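Local coordinates for L-hydantoinase (Arthrobacter aurescens, PDB 1GKR), which hydrolyses the cyclic amide ring of hydantoins, aryl-substituted ones above all, using two zinc ions per subunit, with a stereoselectivity that depends on the substrate, at residues M150-S153 with D159-S162; E168-I173 with S178-H183; R223-Q228 with E247-A252; R234-H239 with A369-I374. All coordinates share one frame; numbering follows the deposited sequence.

All four contacts lie within the TIM-barrel domain of this amidohydrolase. Along the chain contact 1 closes before contact 2 opens, and both precede contacts 3 and 4, whose segments alternate. Contacts 2 and 4, with centres about 11 Å apart, share a parallel sheet in which strands 179-182 and 234-237 are neighbours; each delivers one histidine, His183 or His239, to the same zinc ion. Contact 3, about 15 Å from contact 4 between centres, joins the helices that precede and follow strand 234-237. Contact 1 is about 14 Å from contact 2, and its Met150 N probably bonds to His183 O. The set thus joins outer helices, barrel strands and a loop beside the metal site.

Contact 1: residues M150-S153 with D159-S162; sequences MAAS and DAVS
Ala160 meets the backbone of Met150, Ala151 and Ala152 with its single methyl group, and this apolar packing makes up most of the direct touch between the segments. CB of Ala160 lies 3.8 Å from Ala152 N and 3.9 Å from Met150 C, so one carbon rests along two successive peptide units. The two alanine methyls also meet, Ala152 CB standing 4.3 Å from Ala160 CB where the CA atoms of the segments come nearest each other.

The polar link is indirect. A water molecule donates to Met150 O at 2.8 Å and also to Val161 O at 3.2 Å, tying two carbonyl groups that could not bond to each other.

Other parts of the chain hold each segment in place. Met150 is backbone-bonded to the zinc ligand His183, Ala152 N bonds to Glu187 OE1, and Val161 is backbone-bonded to Met149. Ser162 is the N-cap of helix 163-176, where Glu165 OE2 accepts a bond from Ser162 N.

Both segments belong to the loop that leads into that helix, and the side chain of Ala151 comes within about 4 Å of that of His183. Methyl packing and a shared water, rather than direct polar bonds, join the two limbs of this loop beside the metal site, and the water gives each of two carbonyls, Met150 O and Val161 O, a donor that the opposing segment does not supply.

Contact 2: residues E168-I173 with S178-H183; sequences EIFQEI and SVIVVH. With ZN (zinc ion), chain E.
Helix 168-173 runs roughly antiparallel to strand 179-182, at 150° with the axes 8.5 Å apart, and the turn between them is closed by a backbone bond from Ser178 N to Ile173 O, 3.1 Å long with an N-H...O angle of 159°. Just beyond this bond, CG2 of Ile173 rests 3.7 Å from Ser178 C, over the peptide between Ser178 and Val179, while its CG1 reaches 3.9 Å from Ile180 CB.

Ile180 is the strand residue on which three helix side chains converge, each crossing it at about a right angle. With CG1 anti to the backbone N (chi1 177°), CD1 at the end of the longer branch meets Ile169 CG2 at 4.1 Å, while Phe170 CE1 lies 4.0 Å from both CG1 and CG2. A helix that returns antiparallel to the next strand and packs on the outside of it is how successive beta/alpha units of a TIM barrel are joined; strand 179-182 pairs in parallel with strand 234-237. An alanine in place of Ile180 would probably leave a gap between helix and strand, the Phe170 ring keeping little but Val182 on the strand side and Ile169 CG2 losing its neighbour.

Further along the strand, Val182 CG1 comes to the edge of the Phe170 ring, near its plane. That ring also packs on Leu227, Gln228 and Ala231 of helix 214-231. One residue beyond Val182, His183 ND1 binds a zinc ion at 2.0 Å, a metal shared with His239 and the carbamate of carboxylated Lys147.

Contact 3: residues R223-Q228 with E247-A252; sequences RALLLQ and ELIHQA
Leu225 points across to helix 247-252 and meets it largely by itself, its isobutyl group set against one turn of the facing helix instead of interlocking with a row of side chains. Its CD2 methyl goes deepest, lying 3.9 Å from Leu248 O and 4.2 Å from Ile249 CA, so it touches backbone as much as side chain. That carbonyl oxygen is already engaged, accepting the helical bond from Ala252 N, and the methyl packs beside a satisfied group.

One turn further along, the CB of Ala252 faces back at Leu225 and stands 4.1 Å from its CG; the small residue lets the leucine branch point come close to the helix. Ile249 approaches from the flank, its CG1 4.3 Å from Leu225 CD2. The extended end of this isoleucine (chi2 170°) takes CD1 onward to Val237 of the neighbouring strand. Leu248 adds a looser touch, through CB.

Gln257, after helix 243-254, bonds through NE2 to Leu225 O and Gln228 OE1 of the first helix, and packs on Ala252 of the second. Outward, Leu226 rests on Gln222 of a second subunit, and Gln251 meets Gln251 of a third, as fits the homotetramer.

The segment axes run nearly parallel, crossing at -17°, but 10.9 Å apart, so contact is light. Parallel helices before and after one strand, here 234-237, both packed on the sheet, are typical of the outer layer of a TIM barrel.

Contact 4: residues R234-H239 with A369-I374; sequences RLIVLH and AKLFGI. With ZN (zinc ion), chain E.
The end of the TIM barrel remote from the zinc ions is where Ile236, on strand 234-237, meets Leu371 and Phe372 at the close of helix 357-372. Ile236 also touches Glu59, Val181 and Glu262 of other strands, which places its side chain in the barrel interior. Its CD1 is the contacting atom, 4.0 Å from Leu371 CD1 and 3.8 Å from Phe372 CE2. The helix finishes in a Schellman motif: Gly373, with positive phi (77°), bonds back through its N to Lys370 O, while Ile374 N reaches Ala369 O.

Two residues before Ile236, Arg234 lies over the last helical turn. A bend at chi3 (-85°) lays one face of its guanidinium over Leu371 CA, and the aliphatic CD packs 3.9 Å from Leu371 CD2. Arg234 NE stands 3.1 Å from Leu371 O. The charged end is held by a salt bridge from NH1 to Asp258. With an alanine here, Asp258 would probably be left without its charged mate and Leu371 CD2 without its cover.

From this floor the chain runs on to the metal, where the ring of His239 is backed by the preceding residue, Leu238 CB lying over the centre of one face, and its NE2 binds a zinc ion at 2.3 Å.

Contact 1: residues M150-S153 with D159-S162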
loop_
_atom_site.group_PDB
_atom_site.type_symbol
_atom_site.label_atom_id
_atom_site.label_comp_id
_atom_site.label_asym_id
_atom_site.label_seq_id
_atom_site.Cartn_x
_atom_site.Cartn_y
_atom_site.Cartn_z
ATOM N N MET A 150 -20.853 -3.382 17.734
ATOM C CA MET A 150 -20.150 -4.609 17.407
ATOM C C MET A 150 -19.681 -5.246 18.700
ATOM O O MET A 150 -19.261 -6.397 18.717
ATOM C CB MET A 150 -18.967 -4.316 16.478
ATOM C CG MET A 150 -19.403 -3.820 15.101
ATOM S SD MET A 150 -18.058 -3.326 14.007
ATOM C CE MET A 150 -17.256 -4.899 13.740
ATOM N N ALA A 151 -19.766 -4.474 19.779
ATOM C CA ALA A 151 -19.396 -4.919 21.120
ATOM C C ALA A 151 -20.404 -4.212 22.020
ATOM O O ALA A 151 -20.524 -2.983 21.984
ATOM C CB ALA A 151 -17.986 -4.496 21.450
ATOM N N ALA A 152 -21.145 -4.995 22.808
ATOM C CA ALA A 152 -22.194 -4.455 23.675
ATOM C C ALA A 152 -21.633 -3.660 24.816
ATOM O O ALA A 152 -20.433 -3.436 24.896
ATOM C CB ALA A 152 -23.082 -5.580 24.210
ATOM N N SER A 153 -22.524 -3.214 25.689
ATOM C CA SER A 153 -22.132 -2.449 26.869
ATOM C C SER A 153 -23.272 -2.565 27.877
ATOM O O SER A 153 -23.049 -2.569 29.096
ATOM C CB SER A 153 -21.882 -0.975 26.511
ATOM O OG SER A 153 -21.355 -0.254 27.621
ATOM N N ASP A 159 -28.317 -4.733 22.283
ATOM C CA ASP A 159 -27.378 -5.810 21.954
ATOM C C ASP A 159 -26.491 -5.570 20.750
ATOM O O ASP A 159 -26.823 -4.801 19.845
ATOM C CB ASP A 159 -28.112 -7.132 21.710
ATOM C CG ASP A 159 -29.232 -7.368 22.685
ATOM O OD1 ASP A 159 -30.343 -6.826 22.461
ATOM O OD2 ASP A 159 -28.990 -8.087 23.676
ATOM N N ALA A 160 -25.357 -6.255 20.741
ATOM C CA ALA A 160 -24.438 -6.145 19.631
ATOM C C ALA A 160 -24.990 -7.003 18.492
ATOM O O ALA A 160 -25.769 -7.930 18.723
ATOM C CB ALA A 160 -23.078 -6.639 20.042
ATOM N N VAL A 161 -24.603 -6.683 17.263
ATOM C CA VAL A 161 -25.049 -7.462 16.114
ATOM C C VAL A 161 -23.896 -8.322 15.603
ATOM O O VAL A 161 -22.727 -8.024 15.853
ATOM C CB VAL A 161 -25.520 -6.555 14.967
ATOM C CG1 VAL A 161 -26.826 -5.908 15.324
ATOM C CG2 VAL A 161 -24.479 -5.484 14.691
ATOM N N SER A 162 -24.214 -9.401 14.909
ATOM C CA SER A 162 -23.156 -10.234 14.358
ATOM C C SER A 162 -22.807 -9.637 13.000
ATOM O O SER A 162 -23.489 -8.725 12.530
ATOM C CB SER A 162 -23.638 -11.664 14.179
ATOM O OG SER A 162 -24.753 -11.713 13.313
HETATM O O HOH W 1 -20.575 -8.813 18.078
#

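Contact 2: residues E168-I173 with S178-H183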
loop_
_atom_site.group_PDB
_atom_site.type_symbol
_atom_site.label_atom_id
_atom_site.label_comp_id
_atom_site.label_asym_id
_atom_site.label_seq_id
_atom_site.Cartn_x
_atom_site.Cartn_y
_atom_site.Cartn_z
ATOM N N GLU A 168 -26.664 -6.855 7.014
ATOM C CA GLU A 168 -28.034 -6.613 6.553
ATOM C C GLU A 168 -28.457 -5.189 6.885
ATOM O O GLU A 168 -29.194 -4.552 6.128
ATOM C CB GLU A 168 -29.007 -7.604 7.189
ATOM C CG GLU A 168 -28.755 -9.035 6.776
ATOM C CD GLU A 168 -29.852 -9.977 7.225
ATOM O OE1 GLU A 168 -30.216 -9.955 8.431
ATOM O OE2 GLU A 168 -30.340 -10.744 6.361
ATOM N N ILE A 169 -27.984 -4.692 8.026
ATOM C CA ILE A 169 -28.306 -3.340 8.444
ATOM C C ILE A 169 -27.653 -2.369 7.473
ATOM O O ILE A 169 -28.277 -1.398 7.065
ATOM C CB ILE A 169 -27.817 -3.082 9.874
ATOM C CG1 ILE A 169 -28.622 -3.950 10.838
ATOM C CG2 ILE A 169 -27.936 -1.598 10.224
ATOM C CD1 ILE A 169 -28.189 -3.827 12.296
ATOM N N PHE A 170 -26.405 -2.644 7.091
ATOM C CA PHE A 170 -25.686 -1.790 6.147
ATOM C C PHE A 170 -26.469 -1.694 4.846
ATOM O O PHE A 170 -26.613 -0.604 4.280
ATOM C CB PHE A 170 -24.302 -2.353 5.850
ATOM C CG PHE A 170 -23.241 -1.956 6.850
ATOM C CD1 PHE A 170 -23.581 -1.419 8.086
ATOM C CD2 PHE A 170 -21.898 -2.164 6.563
ATOM C CE1 PHE A 170 -22.592 -1.100 9.019
ATOM C CE2 PHE A 170 -20.911 -1.848 7.485
ATOM C CZ PHE A 170 -21.261 -1.315 8.717
ATOM N N GLN A 171 -26.983 -2.823 4.366
ATOM C CA GLN A 171 -27.760 -2.795 3.134
ATOM C C GLN A 171 -29.027 -1.971 3.290
ATOM O O GLN A 171 -29.354 -1.188 2.399
ATOM C CB GLN A 171 -28.125 -4.195 2.688
ATOM C CG GLN A 171 -26.931 -5.054 2.404
ATOM C CD GLN A 171 -27.326 -6.443 1.969
ATOM O OE1 GLN A 171 -28.185 -7.089 2.588
ATOM N NE2 GLN A 171 -26.697 -6.923 0.903
ATOM N N GLU A 172 -29.752 -2.126 4.394
ATOM C CA GLU A 172 -30.959 -1.318 4.552
ATOM C C GLU A 172 -30.597 0.163 4.565
ATOM O O GLU A 172 -31.224 0.959 3.871
ATOM C CB GLU A 172 -31.713 -1.658 5.838
ATOM C CG GLU A 172 -32.889 -2.614 5.657
ATOM C CD GLU A 172 -33.947 -2.104 4.680
ATOM O OE1 GLU A 172 -34.478 -0.990 4.879
ATOM O OE2 GLU A 172 -34.252 -2.833 3.711
ATOM N N ILE A 173 -29.584 0.525 5.353
ATOM C CA ILE A 173 -29.141 1.912 5.456
ATOM C C ILE A 173 -28.790 2.496 4.093
ATOM O O ILE A 173 -29.118 3.651 3.801
ATOM C CB ILE A 173 -27.904 2.051 6.369
ATOM C CG1 ILE A 173 -28.262 1.660 7.801
ATOM C CG2 ILE A 173 -27.402 3.475 6.339
ATOM C CD1 ILE A 173 -29.387 2.490 8.395
ATOM N N SER A 178 -29.550 6.630 4.366
ATOM C CA SER A 178 -29.369 7.156 5.701
ATOM C C SER A 178 -27.898 7.085 6.074
ATOM O O SER A 178 -27.037 7.010 5.204
ATOM C CB SER A 178 -30.208 6.341 6.686
ATOM O OG SER A 178 -30.120 6.865 8.002
ATOM N N VAL A 179 -27.617 7.113 7.372
ATOM C CA VAL A 179 -26.252 7.035 7.880
ATOM C C VAL A 179 -26.240 5.970 8.965
ATOM O O VAL A 179 -27.204 5.847 9.710
ATOM C CB VAL A 179 -25.821 8.369 8.540
ATOM C CG1 VAL A 179 -24.381 8.283 9.025
ATOM C CG2 VAL A 179 -25.995 9.494 7.571
ATOM N N ILE A 180 -25.169 5.193 9.046
ATOM C CA ILE A 180 -25.047 4.194 10.096
ATOM C C ILE A 180 -23.736 4.494 10.826
ATOM O O ILE A 180 -22.700 4.720 10.195
ATOM C CB ILE A 180 -24.992 2.756 9.539
ATOM C CG1 ILE A 180 -24.777 1.764 10.682
ATOM C CG2 ILE A 180 -23.867 2.612 8.554
ATOM C CD1 ILE A 180 -25.957 1.668 11.625
ATOM N N VAL A 181 -23.786 4.550 12.149
ATOM C CA VAL A 181 -22.578 4.785 12.916
ATOM C C VAL A 181 -22.440 3.519 13.739
ATOM O O VAL A 181 -23.444 2.902 14.085
ATOM C CB VAL A 181 -22.707 6.036 13.841
ATOM C CG1 VAL A 181 -23.126 7.225 13.032
ATOM C CG2 VAL A 181 -23.701 5.799 14.950
ATOM N N VAL A 182 -21.219 3.105 14.040
ATOM C CA VAL A 182 -21.044 1.890 14.826
ATOM C C VAL A 182 -19.998 2.080 15.899
ATOM O O VAL A 182 -19.150 2.965 15.806
ATOM C CB VAL A 182 -20.579 0.683 13.958
ATOM C CG1 VAL A 182 -21.418 0.562 12.732
ATOM C CG2 VAL A 182 -19.147 0.844 13.579
ATOM N N HIS A 183 -20.084 1.244 16.926
ATOM C CA HIS A 183 -19.110 1.234 18.005
ATOM C C HIS A 183 -18.263 0.041 17.570
ATOM O O HIS A 183 -18.724 -1.107 17.606
ATOM C CB HIS A 183 -19.786 0.943 19.348
ATOM C CG HIS A 183 -18.823 0.794 20.486
ATOM N ND1 HIS A 183 -18.805 1.657 21.564
ATOM C CD2 HIS A 183 -17.836 -0.111 20.707
ATOM C CE1 HIS A 183 -17.848 1.292 22.400
ATOM N NE2 HIS A 183 -17.243 0.223 21.902
HETATM ZN ZN ZN E . -19.636 3.441 22.130
#

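Contact 3: residues R223-Q228 with E247-A252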
loop_
_atom_site.group_PDB
_atom_site.type_symbol
_atom_site.label_atom_id
_atom_site.label_comp_id
_atom_site.label_asym_id
_atom_site.label_seq_id
_atom_site.Cartn_x
_atom_site.Cartn_y
_atom_site.Cartn_z
ATOM N N ARG A 223 -12.919 -4.604 9.886
ATOM C CA ARG A 223 -14.079 -5.414 9.541
ATOM C C ARG A 223 -15.260 -4.562 9.052
ATOM O O ARG A 223 -15.892 -4.878 8.043
ATOM C CB ARG A 223 -14.508 -6.225 10.758
ATOM C CG ARG A 223 -15.080 -7.575 10.407
ATOM C CD ARG A 223 -15.714 -8.241 11.586
ATOM N NE ARG A 223 -15.025 -7.967 12.839
ATOM C CZ ARG A 223 -15.655 -7.921 14.009
ATOM N NH1 ARG A 223 -16.965 -8.137 14.055
ATOM N NH2 ARG A 223 -14.990 -7.644 15.122
ATOM N N ALA A 224 -15.562 -3.492 9.779
ATOM C CA ALA A 224 -16.657 -2.614 9.395
ATOM C C ALA A 224 -16.353 -2.045 8.025
ATOM O O ALA A 224 -17.229 -1.980 7.161
ATOM C CB ALA A 224 -16.802 -1.494 10.389
ATOM N N LEU A 225 -15.101 -1.640 7.837
ATOM C CA LEU A 225 -14.653 -1.083 6.576
ATOM C C LEU A 225 -14.895 -2.055 5.403
ATOM O O LEU A 225 -15.441 -1.668 4.371
ATOM C CB LEU A 225 -13.176 -0.719 6.705
ATOM C CG LEU A 225 -12.796 0.765 6.872
ATOM C CD1 LEU A 225 -13.903 1.566 7.484
ATOM C CD2 LEU A 225 -11.553 0.867 7.721
ATOM N N LEU A 226 -14.515 -3.320 5.573
ATOM C CA LEU A 226 -14.707 -4.324 4.530
ATOM C C LEU A 226 -16.166 -4.547 4.186
ATOM O O LEU A 226 -16.504 -4.805 3.028
ATOM C CB LEU A 226 -14.103 -5.654 4.954
ATOM C CG LEU A 226 -12.697 -5.943 4.434
ATOM C CD1 LEU A 226 -11.804 -4.706 4.600
ATOM C CD2 LEU A 226 -12.119 -7.139 5.192
ATOM N N LEU A 227 -17.032 -4.459 5.189
ATOM C CA LEU A 227 -18.453 -4.656 4.954
ATOM C C LEU A 227 -19.091 -3.435 4.319
ATOM O O LEU A 227 -20.009 -3.578 3.521
ATOM C CB LEU A 227 -19.198 -4.994 6.254
ATOM C CG LEU A 227 -18.669 -6.176 7.076
ATOM C CD1 LEU A 227 -19.737 -6.627 8.046
ATOM C CD2 LEU A 227 -18.307 -7.309 6.170
ATOM N N GLN A 228 -18.627 -2.235 4.652
ATOM C CA GLN A 228 -19.244 -1.069 4.037
ATOM C C GLN A 228 -18.780 -1.051 2.580
ATOM O O GLN A 228 -19.546 -0.737 1.662
ATOM C CB GLN A 228 -18.857 0.216 4.780
ATOM C CG GLN A 228 -17.842 1.056 4.074
ATOM C CD GLN A 228 -18.434 1.865 2.953
ATOM O OE1 GLN A 228 -17.774 2.112 1.959
ATOM N NE2 GLN A 228 -19.678 2.293 3.109
ATOM N N GLU A 247 -5.886 6.292 10.745
ATOM C CA GLU A 247 -5.261 6.083 9.451
ATOM C C GLU A 247 -6.002 5.052 8.587
ATOM O O GLU A 247 -6.238 5.291 7.398
ATOM C CB GLU A 247 -3.789 5.712 9.637
ATOM C CG GLU A 247 -2.829 6.727 8.996
ATOM C CD GLU A 247 -1.748 7.221 9.958
ATOM O OE1 GLU A 247 -0.987 6.372 10.489
ATOM O OE2 GLU A 247 -1.654 8.457 10.179
ATOM N N LEU A 248 -6.381 3.921 9.178
ATOM C CA LEU A 248 -7.104 2.880 8.453
ATOM C C LEU A 248 -8.339 3.448 7.767
ATOM O O LEU A 248 -8.593 3.173 6.595
ATOM C CB LEU A 248 -7.526 1.774 9.419
ATOM C CG LEU A 248 -6.783 0.429 9.430
ATOM C CD1 LEU A 248 -5.321 0.615 9.099
ATOM C CD2 LEU A 248 -6.934 -0.206 10.809
ATOM N N ILE A 249 -9.106 4.245 8.504
ATOM C CA ILE A 249 -10.320 4.842 7.966
ATOM C C ILE A 249 -9.982 5.877 6.910
ATOM O O ILE A 249 -10.585 5.904 5.828
ATOM C CB ILE A 249 -11.158 5.514 9.083
ATOM C CG1 ILE A 249 -11.650 4.451 10.056
ATOM C CG2 ILE A 249 -12.341 6.244 8.495
ATOM C CD1 ILE A 249 -12.273 5.016 11.289
ATOM N N HIS A 250 -9.018 6.735 7.227
ATOM C CA HIS A 250 -8.607 7.765 6.286
ATOM C C HIS A 250 -8.181 7.141 4.954
ATOM O O HIS A 250 -8.616 7.565 3.882
ATOM C CB HIS A 250 -7.452 8.578 6.855
ATOM C CG HIS A 250 -7.155 9.803 6.061
ATOM N ND1 HIS A 250 -8.117 10.755 5.787
ATOM C CD2 HIS A 250 -6.031 10.207 5.425
ATOM C CE1 HIS A 250 -7.597 11.690 5.011
ATOM N NE2 HIS A 250 -6.334 11.381 4.776
ATOM N N GLN A 251 -7.328 6.126 5.036
ATOM C CA GLN A 251 -6.861 5.443 3.852
ATOM C C GLN A 251 -8.039 4.945 3.023
ATOM O O GLN A 251 -8.084 5.126 1.809
ATOM C CB GLN A 251 -5.964 4.277 4.248
ATOM C CG GLN A 251 -5.506 3.446 3.061
ATOM C CD GLN A 251 -4.745 4.271 2.020
ATOM O OE1 GLN A 251 -3.666 4.807 2.305
ATOM N NE2 GLN A 251 -5.305 4.379 0.807
ATOM N N ALA A 252 -9.007 4.327 3.690
ATOM C CA ALA A 252 -10.166 3.801 2.995
ATOM C C ALA A 252 -11.026 4.893 2.387
ATOM O O ALA A 252 -11.509 4.733 1.271
ATOM C CB ALA A 252 -11.001 2.935 3.930
#

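Contact 4: residues R234-H239 with A369-I374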
loop_
_atom_site.group_PDB
_atom_site.type_symbol
_atom_site.label_atom_id
_atom_site.label_comp_id
_atom_site.label_asym_id
_atom_site.label_seq_id
_atom_site.Cartn_x
_atom_site.Cartn_y
_atom_site.Cartn_z
ATOM N N ARG A 234 -23.332 5.148 3.929
ATOM C CA ARG A 234 -22.481 6.134 4.588
ATOM C C ARG A 234 -22.231 5.586 5.997
ATOM O O ARG A 234 -23.169 5.266 6.729
ATOM C CB ARG A 234 -23.168 7.492 4.677
ATOM C CG ARG A 234 -22.155 8.610 4.744
ATOM C CD ARG A 234 -22.708 9.867 5.339
ATOM N NE ARG A 234 -23.411 10.750 4.407
ATOM C CZ ARG A 234 -22.880 11.266 3.304
ATOM N NH1 ARG A 234 -21.638 10.973 2.967
ATOM N NH2 ARG A 234 -23.574 12.122 2.571
ATOM N N LEU A 235 -20.964 5.467 6.364
ATOM C CA LEU A 235 -20.575 4.919 7.647
ATOM C C LEU A 235 -19.689 5.850 8.461
ATOM O O LEU A 235 -18.744 6.430 7.936
ATOM C CB LEU A 235 -19.818 3.621 7.409
ATOM C CG LEU A 235 -19.039 3.089 8.611
ATOM C CD1 LEU A 235 -20.029 2.679 9.671
ATOM C CD2 LEU A 235 -18.179 1.897 8.221
ATOM N N ILE A 236 -19.984 6.007 9.740
ATOM C CA ILE A 236 -19.134 6.836 10.579
ATOM C C ILE A 236 -18.653 5.965 11.717
ATOM O O ILE A 236 -19.473 5.444 12.458
ATOM C CB ILE A 236 -19.879 7.994 11.250
ATOM C CG1 ILE A 236 -20.424 8.968 10.217
ATOM C CG2 ILE A 236 -18.920 8.724 12.186
ATOM C CD1 ILE A 236 -21.179 10.124 10.847
ATOM N N VAL A 237 -17.349 5.787 11.868
ATOM C CA VAL A 237 -16.873 4.996 12.992
ATOM C C VAL A 237 -16.769 5.949 14.182
ATOM O O VAL A 237 -16.020 6.925 14.150
ATOM C CB VAL A 237 -15.510 4.368 12.711
ATOM C CG1 VAL A 237 -15.027 3.600 13.939
ATOM C CG2 VAL A 237 -15.618 3.447 11.500
ATOM N N LEU A 238 -17.548 5.663 15.223
ATOM C CA LEU A 238 -17.607 6.478 16.432
ATOM C C LEU A 238 -16.370 6.348 17.285
ATOM O O LEU A 238 -15.628 5.368 17.182
ATOM C CB LEU A 238 -18.823 6.081 17.261
ATOM C CG LEU A 238 -20.190 6.249 16.600
ATOM C CD1 LEU A 238 -21.248 5.600 17.458
ATOM C CD2 LEU A 238 -20.484 7.716 16.416
ATOM N N HIS A 239 -16.169 7.354 18.133
ATOM C CA HIS A 239 -15.032 7.426 19.059
ATOM C C HIS A 239 -13.848 6.517 18.759
ATOM O O HIS A 239 -13.700 5.471 19.395
ATOM C CB HIS A 239 -15.496 7.132 20.476
ATOM C CG HIS A 239 -16.400 5.948 20.564
ATOM N ND1 HIS A 239 -16.163 4.783 19.867
ATOM C CD2 HIS A 239 -17.537 5.740 21.269
ATOM C CE1 HIS A 239 -17.113 3.907 20.140
ATOM N NE2 HIS A 239 -17.959 4.463 20.987
ATOM N N ALA A 369 -22.902 18.179 10.563
ATOM C CA ALA A 369 -24.145 18.584 9.920
ATOM C C ALA A 369 -24.207 18.027 8.503
ATOM O O ALA A 369 -25.216 17.465 8.077
ATOM C CB ALA A 369 -24.248 20.095 9.878
ATOM N N LYS A 370 -23.119 18.195 7.768
ATOM C CA LYS A 370 -23.058 17.702 6.402
ATOM C C LYS A 370 -23.313 16.207 6.321
ATOM O O LYS A 370 -24.203 15.775 5.597
ATOM C CB LYS A 370 -21.703 18.027 5.774
ATOM C CG LYS A 370 -21.557 19.482 5.353
ATOM C CD LYS A 370 -20.187 19.749 4.764
ATOM C CE LYS A 370 -20.108 21.130 4.162
ATOM N NZ LYS A 370 -18.740 21.415 3.649
ATOM N N LEU A 371 -22.551 15.411 7.065
ATOM C CA LEU A 371 -22.726 13.960 7.009
ATOM C C LEU A 371 -24.153 13.478 7.281
ATOM O O LEU A 371 -24.591 12.493 6.701
ATOM C CB LEU A 371 -21.754 13.270 7.969
ATOM C CG LEU A 371 -20.293 13.383 7.536
ATOM C CD1 LEU A 371 -19.394 12.888 8.632
ATOM C CD2 LEU A 371 -20.070 12.580 6.275
ATOM N N PHE A 372 -24.890 14.173 8.139
ATOM C CA PHE A 372 -26.248 13.748 8.453
ATOM C C PHE A 372 -27.328 14.403 7.618
ATOM O O PHE A 372 -28.522 14.097 7.761
ATOM C CB PHE A 372 -26.531 13.962 9.932
ATOM C CG PHE A 372 -25.910 12.924 10.802
ATOM C CD1 PHE A 372 -26.502 11.672 10.928
ATOM C CD2 PHE A 372 -24.708 13.176 11.459
ATOM C CE1 PHE A 372 -25.892 10.683 11.707
ATOM C CE2 PHE A 372 -24.093 12.199 12.236
ATOM C CZ PHE A 372 -24.678 10.953 12.366
ATOM N N GLY A 373 -26.905 15.302 6.743
ATOM C CA GLY A 373 -27.850 15.968 5.878
ATOM C C GLY A 373 -28.676 17.065 6.507
ATOM O O GLY A 373 -29.773 17.339 6.040
ATOM N N ILE A 374 -28.179 17.698 7.558
ATOM C CA ILE A 374 -28.932 18.785 8.172
ATOM C C ILE A 374 -28.137 20.058 7.920
ATOM O O ILE A 374 -28.389 21.100 8.533
ATOM C CB ILE A 374 -29.095 18.561 9.703
ATOM C CG1 ILE A 374 -27.731 18.449 10.384
ATOM C CG2 ILE A 374 -29.872 17.285 9.964
ATOM C CD1 ILE A 374 -27.822 18.156 11.877
HETATM ZN ZN ZN E . -19.636 3.441 22.130
#